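Ornithine cyclodeaminase (Methanococcus maripaludis S2, PDB 3C2Q) catalyses the NAD(+)-dependent conversion of L-ornithine to L-proline with release of ammonia. Local coordinates at residues N47-A52 / G290-S295. Numbering follows the deposited sequence.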
loop_
_atom_site.group_PDB
_atom_site.type_symbol
_atom_site.label_atom_id
_atom_site.label_comp_id
_atom_site.label_asym_id
_atom_site.label_seq_id
_atom_site.Cartn_x
_atom_site.Cartn_y
_atom_site.Cartn_z
ATOM N N ASN B 47 13.533 17.917 28.515
ATOM C CA ASN B 47 13.612 17.520 27.091
ATOM C C ASN B 47 13.205 16.054 26.837
ATOM O O ASN B 47 13.994 15.290 26.279
ATOM C CB ASN B 47 15.030 17.773 26.528
ATOM C CG ASN B 47 15.511 19.209 26.729
ATOM O OD1 ASN B 47 14.761 20.172 26.540
ATOM N ND2 ASN B 47 16.785 19.354 27.091
ATOM N N PRO B 48 11.979 15.673 27.225
ATOM C CA PRO B 48 11.559 14.288 27.090
ATOM C C PRO B 48 11.739 13.809 25.629
ATOM O O PRO B 48 11.473 14.580 24.717
ATOM C CB PRO B 48 10.089 14.303 27.507
ATOM C CG PRO B 48 9.686 15.710 27.643
ATOM C CD PRO B 48 10.928 16.524 27.819
ATOM N N LYS B 49 12.228 12.577 25.448
ATOM C CA LYS B 49 12.615 12.020 24.136
ATOM C C LYS B 49 12.885 10.550 24.401
ATOM O O LYS B 49 13.516 10.227 25.406
ATOM C CB LYS B 49 13.881 12.714 23.615
ATOM C CG LYS B 49 14.432 12.226 22.242
ATOM C CD LYS B 49 15.774 11.499 22.381
ATOM C CE LYS B 49 16.303 10.925 21.067
ATOM N NZ LYS B 49 15.515 9.733 20.598
HETATM N N MSE B 50 12.423 9.659 23.509
HETATM C CA MSE B 50 12.478 8.211 23.736
HETATM C C MSE B 50 13.867 7.631 23.509
HETATM O O MSE B 50 14.704 8.253 22.834
HETATM C CB MSE B 50 11.489 7.511 22.774
HETATM C CG MSE B 50 11.967 7.520 21.334
HETATM SE SE MSE B 50 10.701 6.476 20.200
HETATM C CE MSE B 50 9.212 7.751 20.203
ATOM N N ASP B 51 14.096 6.409 23.997
ATOM C CA ASP B 51 15.306 5.656 23.635
ATOM C C ASP B 51 16.581 6.423 24.011
ATOM O O ASP B 51 17.603 6.381 23.307
ATOM C CB ASP B 51 15.297 5.309 22.118
ATOM C CG ASP B 51 14.168 4.375 21.734
ATOM O OD1 ASP B 51 13.565 3.701 22.617
ATOM O OD2 ASP B 51 13.885 4.282 20.514
ATOM N N ALA B 52 16.499 7.147 25.123
ATOM C CA ALA B 52 17.627 7.894 25.642
ATOM C C ALA B 52 17.766 7.621 27.160
ATOM O O ALA B 52 17.081 6.766 27.724
ATOM C CB ALA B 52 17.458 9.393 25.357
ATOM N N GLY B 290 9.743 12.138 14.862
ATOM C CA GLY B 290 8.983 11.554 15.939
ATOM C C GLY B 290 9.890 10.996 17.038
ATOM O O GLY B 290 9.582 11.109 18.240
ATOM N N ASN B 291 11.003 10.388 16.626
ATOM C CA ASN B 291 11.990 9.833 17.580
ATOM C C ASN B 291 12.561 10.904 18.530
ATOM O O ASN B 291 13.016 10.584 19.636
ATOM C CB ASN B 291 13.143 9.205 16.823
ATOM C CG ASN B 291 12.803 7.833 16.203
ATOM O OD1 ASN B 291 11.703 7.223 16.417
ATOM N ND2 ASN B 291 13.772 7.322 15.423
ATOM N N LEU B 292 12.506 12.170 18.103
ATOM C CA LEU B 292 13.066 13.302 18.841
ATOM C C LEU B 292 12.044 14.066 19.652
ATOM O O LEU B 292 12.409 14.979 20.399
ATOM C CB LEU B 292 13.708 14.301 17.868
ATOM C CG LEU B 292 14.809 13.728 17.001
ATOM C CD1 LEU B 292 15.279 14.771 15.990
ATOM C CD2 LEU B 292 15.971 13.213 17.900
HETATM N N MSE B 293 10.775 13.704 19.515
HETATM C CA MSE B 293 9.676 14.503 20.073
HETATM C C MSE B 293 9.044 13.931 21.324
HETATM O O MSE B 293 8.805 12.733 21.399
HETATM C CB MSE B 293 8.553 14.600 19.024
HETATM C CG MSE B 293 8.859 15.553 17.881
HETATM SE SE MSE B 293 7.391 15.284 16.541
HETATM C CE MSE B 293 5.901 15.812 17.674
ATOM N N PRO B 294 8.696 14.793 22.290
ATOM C CA PRO B 294 7.875 14.326 23.403
ATOM C C PRO B 294 6.415 14.126 22.963
ATOM O O PRO B 294 5.980 14.731 21.970
ATOM C CB PRO B 294 7.978 15.480 24.416
ATOM C CG PRO B 294 8.219 16.660 23.629
ATOM C CD PRO B 294 9.046 16.219 22.431
ATOM N N SER B 295 5.686 13.290 23.688
ATOM C CA SER B 295 4.313 12.925 23.316
ATOM C C SER B 295 3.279 14.052 23.431
ATOM O O SER B 295 2.172 13.934 22.870
ATOM C CB SER B 295 3.844 11.745 24.167
ATOM O OG SER B 295 3.888 12.105 25.550
HETATM O O HOH W 1 13.647 16.203 22.590
HETATM O O HOH W 2 10.713 10.827 21.450
#
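Lys-49 sets off with CG opposite its backbone N (chi1 179°), bends at chi2 and turns again at chi4, and this course carries its ammonium group to the last turn of helix 283-292. There NZ donates to Asn-291 O at 2.8 Å, approaching from above the carbonyl plane, 45° out of it. The same NZ curls back to Met-50 O, also at 2.8 Å and nearer the plane, so one buried ammonium ties the helix end to its own loop. The aliphatic part of the chain is used too: CG rests 3.8 Å from Leu-292 CA, and CE runs alongside Leu-292 CD2. With a methionine in its place, the two carbonyls of Met-50 and Asn-291 would probably lose their shared donor and the loop its direct hydrogen bond to the helix end.

Met-50, a selenomethionine, also comes up to Asn-291 O, its CG 3.7 Å from that oxygen; farther out SE crosses Asn-291 OD1 at 4.0 Å and CE ends near Gly-290 O. Water fills in the backbone: one molecule accepts from Met-50 N at 2.9 Å and lies within bonding distance of Met-293 O, while another donates to Leu-292 O and weakly to Pro-48 O. Beyond the helix the two prolines meet at an angle, Pro-48 CG on Pro-294 CB at 3.7 Å.

The contact joins two domains: the loop links strands 41-46 and 53-57 of the mixed sheet, while 290-295 leads out of a helix of the Rossmann-type domain toward strand 298-303. Helix 260-271 flanks it, Arg-268 touching Lys-49 and Gln-264 and Met-267 packing on Leu-292, and Met-293 turns inward onto strand 276-280.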